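Local structure of unknown protein (Arabidopsis thaliana, 2GM3) at residues P5-V10 with R124-V129; D45-L50 with G102-I107. The protein binds AMP and belongs to the universal stress protein family, though its cellular role is not established. All coordinates share one frame; numbering follows the deposited sequence.

In the fold
Both interactions join neighbouring strands of one parallel sheet, and strands 6-11 and 46-54, adjacent in it, link them: the backbones of Val8 and Val10 bond to that of Leu49. Interaction 1 is the more buried. It pairs two inner strands, with Phe127 and valines on one face, Met9, Leu128 and Pro125 on the other, and one carboxylate capturing a backbone NH where the strands begin. Interaction 2 joins strand 46-54 to 102-109, outermost in this chain. Four backbone bonds join the strands there too, but apolar pairs share the contact with a long Lys47–Glu104 salt bridge near the surface. Interaction 2 lies nested in the loop that interaction 1 closes, and both reach the second subunit.

Interaction 1 of 2, residues P5-V10 with R124-V129; sequences PTKVMV and RPDFLV
Val8 meets the Phe127 ring with both methyls: CG1 stands over a face, 4.0 Å from the ring centroid, as a CH-pi contact, while CG2 lies 3.5 Å from CE2. With its CG between backbone N and carbonyl carbon (chi1 69°), Phe127 swings its ring across toward strand 6-10, beside Val8, where Thr6 CG2 abuts the edge. Val8 CG1 also packs on Val129 CG2. Across the sheet, selenomethionine Met9 lays CB 3.7 Å from Pro125 CG and CE 3.6 Å from Leu128 CD1. Between these layers Met9 N bonds Phe127 O and Met9 O receives Val129 N, in parallel register. Lys7 O takes two donors, Phe127 N and Asp126 N (2.8 Å). Asp126 OD2 returns the grip, accepting Lys7 N at 2.5 Å through its anti lone pair. An alanine at Asp126 would remove this carboxylate, and the Lys7 NH would probably be left without its acceptor. Beyond the pair, strand 46-54 bonds the far edge of 6-11; helix 112-123 covers Met9 and Leu128, helix 25-39 covers Val8 and Val129, and Trp33 of the second subunit meets the Phe127 ring.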
loop_
_atom_site.group_PDB
_atom_site.type_symbol
_atom_site.label_atom_id
_atom_site.label_comp_id
_atom_site.label_asym_id
_atom_site.label_seq_id
_atom_site.Cartn_x
_atom_site.Cartn_y
_atom_site.Cartn_z
ATOM N N PRO A 5 -13.389 -8.969 8.302
ATOM C CA PRO A 5 -13.051 -7.547 8.357
ATOM C C PRO A 5 -11.566 -7.374 8.157
ATOM O O PRO A 5 -10.764 -8.080 8.785
ATOM C CB PRO A 5 -13.484 -7.100 9.775
ATOM C CG PRO A 5 -13.665 -8.323 10.542
ATOM C CD PRO A 5 -13.992 -9.430 9.564
ATOM N N THR A 6 -11.206 -6.461 7.260
ATOM C CA THR A 6 -9.834 -6.312 6.847
ATOM C C THR A 6 -9.079 -5.552 7.912
ATOM O O THR A 6 -9.489 -4.453 8.315
ATOM C CB THR A 6 -9.765 -5.636 5.497
ATOM O OG1 THR A 6 -10.223 -6.560 4.509
ATOM C CG2 THR A 6 -8.352 -5.226 5.173
ATOM N N LYS A 7 -7.988 -6.142 8.391
ATOM C CA LYS A 7 -7.167 -5.470 9.418
ATOM C C LYS A 7 -6.146 -4.586 8.752
ATOM O O LYS A 7 -5.251 -5.046 8.060
ATOM C CB LYS A 7 -6.477 -6.452 10.382
ATOM C CG LYS A 7 -7.415 -7.452 11.105
ATOM C CD LYS A 7 -6.589 -8.591 11.703
ATOM C CE LYS A 7 -7.280 -9.956 11.524
ATOM N NZ LYS A 7 -6.286 -11.066 11.252
ATOM N N VAL A 8 -6.292 -3.298 8.973
ATOM C CA VAL A 8 -5.416 -2.317 8.413
ATOM C C VAL A 8 -4.511 -1.774 9.521
ATOM O O VAL A 8 -4.978 -1.035 10.399
ATOM C CB VAL A 8 -6.249 -1.172 7.843
ATOM C CG1 VAL A 8 -5.359 -0.177 7.084
ATOM C CG2 VAL A 8 -7.347 -1.719 6.956
HETATM N N MSE A 9 -3.219 -2.118 9.463
HETATM C CA MSE A 9 -2.247 -1.548 10.408
HETATM C C MSE A 9 -1.767 -0.200 9.901
HETATM O O MSE A 9 -1.366 -0.097 8.745
HETATM C CB MSE A 9 -1.053 -2.467 10.594
HETATM C CG MSE A 9 -0.165 -1.976 11.750
HETATM SE SE MSE A 9 1.116 -3.287 12.315
HETATM C CE MSE A 9 2.575 -2.331 11.898
ATOM N N VAL A 10 -1.830 0.821 10.746
ATOM C CA VAL A 10 -1.474 2.191 10.340
ATOM C C VAL A 10 -0.391 2.666 11.276
ATOM O O VAL A 10 -0.611 2.739 12.465
ATOM C CB VAL A 10 -2.665 3.142 10.415
ATOM C CG1 VAL A 10 -2.247 4.530 10.004
ATOM C CG2 VAL A 10 -3.818 2.669 9.519
ATOM N N ARG A 124 -0.165 -9.745 12.384
ATOM C CA ARG A 124 -0.630 -10.230 11.094
ATOM C C ARG A 124 -1.817 -9.473 10.546
ATOM O O ARG A 124 -2.860 -10.045 10.333
ATOM C CB ARG A 124 -0.826 -11.762 11.113
ATOM C CG ARG A 124 0.423 -12.455 10.566
ATOM C CD ARG A 124 0.621 -13.849 11.041
ATOM N NE ARG A 124 -0.056 -14.050 12.325
ATOM C CZ ARG A 124 -0.292 -15.238 12.873
ATOM N NH1 ARG A 124 0.098 -16.366 12.289
ATOM N NH2 ARG A 124 -0.934 -15.288 14.013
ATOM N N PRO A 125 -1.634 -8.171 10.288
ATOM C CA PRO A 125 -2.691 -7.358 9.668
ATOM C C PRO A 125 -2.769 -7.710 8.183
ATOM O O PRO A 125 -1.838 -8.297 7.629
ATOM C CB PRO A 125 -2.198 -5.929 9.872
ATOM C CG PRO A 125 -0.701 -6.074 9.894
ATOM C CD PRO A 125 -0.396 -7.400 10.508
ATOM N N ASP A 126 -3.884 -7.403 7.544
ATOM C CA ASP A 126 -4.006 -7.752 6.167
ATOM C C ASP A 126 -3.084 -6.845 5.357
ATOM O O ASP A 126 -2.463 -7.303 4.408
ATOM C CB ASP A 126 -5.444 -7.649 5.730
ATOM C CG ASP A 126 -6.326 -8.664 6.421
ATOM O OD1 ASP A 126 -6.140 -9.882 6.221
ATOM O OD2 ASP A 126 -7.215 -8.242 7.179
ATOM N N PHE A 127 -3.000 -5.572 5.742
ATOM C CA PHE A 127 -2.003 -4.694 5.213
ATOM C C PHE A 127 -1.518 -3.609 6.150
ATOM O O PHE A 127 -2.156 -3.316 7.162
ATOM C CB PHE A 127 -2.402 -4.126 3.848
ATOM C CG PHE A 127 -3.557 -3.157 3.851
ATOM C CD1 PHE A 127 -3.333 -1.815 3.606
ATOM C CD2 PHE A 127 -4.872 -3.602 3.986
ATOM C CE1 PHE A 127 -4.405 -0.903 3.543
ATOM C CE2 PHE A 127 -5.928 -2.726 3.934
ATOM C CZ PHE A 127 -5.704 -1.368 3.710
ATOM N N LEU A 128 -0.396 -2.999 5.767
ATOM C CA LEU A 128 0.245 -1.917 6.509
ATOM C C LEU A 128 0.128 -0.619 5.720
ATOM O O LEU A 128 0.467 -0.571 4.533
ATOM C CB LEU A 128 1.733 -2.283 6.697
ATOM C CG LEU A 128 2.713 -1.272 7.274
ATOM C CD1 LEU A 128 2.217 -0.793 8.652
ATOM C CD2 LEU A 128 4.086 -1.832 7.377
ATOM N N VAL A 129 -0.361 0.423 6.365
ATOM C CA VAL A 129 -0.345 1.760 5.793
ATOM C C VAL A 129 0.738 2.607 6.485
ATOM O O VAL A 129 0.775 2.705 7.717
ATOM C CB VAL A 129 -1.694 2.461 5.969
ATOM C CG1 VAL A 129 -1.643 3.845 5.386
ATOM C CG2 VAL A 129 -2.835 1.667 5.338
#

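Interaction 2 of 2, residues D45-L50 with G102-I107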
loop_
_atom_site.group_PDB
_atom_site.type_symbol
_atom_site.label_atom_id
_atom_site.label_comp_id
_atom_site.label_asym_id
_atom_site.label_seq_id
_atom_site.Cartn_x
_atom_site.Cartn_y
_atom_site.Cartn_z
ATOM N N ASP A 45 -16.360 -3.202 7.526
ATOM C CA ASP A 45 -15.574 -4.084 6.673
ATOM C C ASP A 45 -14.071 -3.970 6.966
ATOM O O ASP A 45 -13.275 -4.765 6.492
ATOM C CB ASP A 45 -15.937 -3.835 5.201
ATOM C CG ASP A 45 -17.277 -4.488 4.808
ATOM O OD1 ASP A 45 -17.251 -5.576 4.178
ATOM O OD2 ASP A 45 -18.368 -3.945 5.133
ATOM N N PHE A 46 -13.707 -2.988 7.782
ATOM C CA PHE A 46 -12.317 -2.717 8.130
ATOM C C PHE A 46 -12.124 -2.513 9.630
ATOM O O PHE A 46 -13.005 -1.990 10.309
ATOM C CB PHE A 46 -11.812 -1.482 7.360
ATOM C CG PHE A 46 -11.794 -1.683 5.875
ATOM C CD1 PHE A 46 -12.938 -1.450 5.114
ATOM C CD2 PHE A 46 -10.656 -2.152 5.250
ATOM C CE1 PHE A 46 -12.930 -1.668 3.756
ATOM C CE2 PHE A 46 -10.636 -2.377 3.904
ATOM C CZ PHE A 46 -11.770 -2.129 3.135
ATOM N N LYS A 47 -10.956 -2.906 10.120
ATOM C CA LYS A 47 -10.536 -2.633 11.482
ATOM C C LYS A 47 -9.145 -1.982 11.445
ATOM O O LYS A 47 -8.235 -2.482 10.805
ATOM C CB LYS A 47 -10.513 -3.945 12.280
ATOM C CG LYS A 47 -10.052 -3.779 13.709
ATOM C CD LYS A 47 -10.275 -5.007 14.552
ATOM C CE LYS A 47 -9.766 -4.750 15.964
ATOM N NZ LYS A 47 -10.515 -5.568 16.988
ATOM N N ILE A 48 -8.988 -0.859 12.118
ATOM C CA ILE A 48 -7.748 -0.130 12.057
ATOM C C ILE A 48 -6.883 -0.487 13.267
ATOM O O ILE A 48 -7.348 -0.451 14.419
ATOM C CB ILE A 48 -8.019 1.345 12.020
ATOM C CG1 ILE A 48 -9.004 1.657 10.882
ATOM C CG2 ILE A 48 -6.725 2.128 11.908
ATOM C CD1 ILE A 48 -8.599 1.240 9.437
ATOM N N LEU A 49 -5.639 -0.873 13.001
ATOM C CA LEU A 49 -4.698 -1.195 14.066
ATOM C C LEU A 49 -3.633 -0.083 14.067
ATOM O O LEU A 49 -2.859 0.021 13.150
ATOM C CB LEU A 49 -4.087 -2.592 13.856
ATOM C CG LEU A 49 -5.094 -3.710 13.684
ATOM C CD1 LEU A 49 -4.415 -4.941 13.200
ATOM C CD2 LEU A 49 -5.811 -4.015 14.989
ATOM N N LEU A 50 -3.662 0.775 15.078
ATOM C CA LEU A 50 -2.804 1.936 15.118
ATOM C C LEU A 50 -1.577 1.641 15.933
ATOM O O LEU A 50 -1.676 1.352 17.116
ATOM C CB LEU A 50 -3.542 3.104 15.729
ATOM C CG LEU A 50 -4.753 3.651 14.987
ATOM C CD1 LEU A 50 -5.646 4.320 15.954
ATOM C CD2 LEU A 50 -4.261 4.671 13.855
ATOM N N GLY A 102 -14.015 0.342 13.941
ATOM C CA GLY A 102 -13.327 -0.331 15.038
ATOM C C GLY A 102 -11.816 -0.087 14.910
ATOM O O GLY A 102 -11.257 -0.042 13.792
ATOM N N CYS A 103 -11.162 0.089 16.054
ATOM C CA CYS A 103 -9.729 0.252 16.082
ATOM C C CYS A 103 -9.093 -0.317 17.335
ATOM O O CYS A 103 -9.745 -0.509 18.358
ATOM C CB CYS A 103 -9.342 1.735 15.937
ATOM S SG CYS A 103 -9.909 2.784 17.249
ATOM N N GLU A 104 -7.806 -0.583 17.227
ATOM C CA GLU A 104 -6.962 -0.926 18.342
ATOM C C GLU A 104 -5.711 -0.109 18.213
ATOM O O GLU A 104 -5.144 -0.005 17.133
ATOM C CB GLU A 104 -6.601 -2.394 18.285
ATOM C CG GLU A 104 -7.772 -3.266 18.612
ATOM C CD GLU A 104 -7.367 -4.678 19.014
ATOM O OE1 GLU A 104 -6.361 -5.218 18.497
ATOM O OE2 GLU A 104 -8.072 -5.246 19.859
ATOM N N ALA A 105 -5.258 0.473 19.307
ATOM C CA ALA A 105 -4.076 1.318 19.226
ATOM C C ALA A 105 -3.143 0.982 20.357
ATOM O O ALA A 105 -3.576 0.796 21.487
ATOM C CB ALA A 105 -4.465 2.787 19.272
ATOM N N TRP A 106 -1.854 0.894 20.042
ATOM C CA TRP A 106 -0.868 0.629 21.080
ATOM C C TRP A 106 0.501 1.147 20.692
ATOM O O TRP A 106 0.740 1.579 19.538
ATOM C CB TRP A 106 -0.814 -0.850 21.396
ATOM C CG TRP A 106 -0.207 -1.621 20.327
ATOM C CD1 TRP A 106 1.068 -2.065 20.274
ATOM C CD2 TRP A 106 -0.833 -2.038 19.113
ATOM N NE1 TRP A 106 1.286 -2.717 19.109
ATOM C CE2 TRP A 106 0.132 -2.735 18.375
ATOM C CE3 TRP A 106 -2.125 -1.901 18.586
ATOM C CZ2 TRP A 106 -0.141 -3.315 17.116
ATOM C CZ3 TRP A 106 -2.404 -2.487 17.341
ATOM C CH2 TRP A 106 -1.407 -3.172 16.615
ATOM N N ILE A 107 1.397 1.080 21.673
ATOM C CA ILE A 107 2.744 1.576 21.544
ATOM C C ILE A 107 3.713 0.427 21.745
ATOM O O ILE A 107 3.513 -0.408 22.619
ATOM C CB ILE A 107 2.983 2.673 22.594
ATOM C CG1 ILE A 107 2.087 3.879 22.253
ATOM C CG2 ILE A 107 4.480 3.048 22.639
ATOM C CD1 ILE A 107 2.049 5.024 23.256
#
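Strands 46-50 and 102-107 run parallel, their axes 9° apart, and four backbone bonds zigzag between them: Ile48 N to Gly102 O, Glu104 N to Ile48 O, Leu50 N to Glu104 O and Trp106 N to Leu50 O. Ile48 and Leu50 thus each give and receive a bond, and CA-H groups of Cys103 and Ala105 lean on the same carbonyls. Leu50 CB lies 3.7 Å from Ala105 CB, with Leu50 CD1 beside the same methyl. Further back on this face, CB of Ile48 and CB of Cys103 touch more loosely, at 4.2 Å. Helix 81-99 covers Leu50 and Ala105 through Val93. That helix lies in the connection between the two strands, a beta-alpha-beta crossover of the Rossmann-like alpha/beta fold of the HUP clan, and 102-109 is the outermost strand of this chain's sheet on that side. Leu50 also comes within about 4 Å, side chain to side chain, of the AMP-binding residue Val12. On the other face, with chi1 at 71°, Trp106 tucks its CG over its own backbone, flanked by N and C, which swings the indole across toward strand 46-50, so that its edge reaches Leu49, CZ3 to CB 3.9 Å. The carbonyl oxygen of Leu50 sits 3.6 Å above one face of this indole, nearer its border than its middle. Trp106 NE1, on the side of the indole away from Leu49, gives its hydrogen bond to Glu119 of helix 112-123. Leu49 CD2 runs beside the Glu104 side chain, 3.7 Å from OE1. Lys47, extended throughout, crosses to the same residue: its CE lies 3.6 Å from Glu104 CG, whereas NZ reaches OE2 of Glu104 only as a long salt bridge of 3.8 Å.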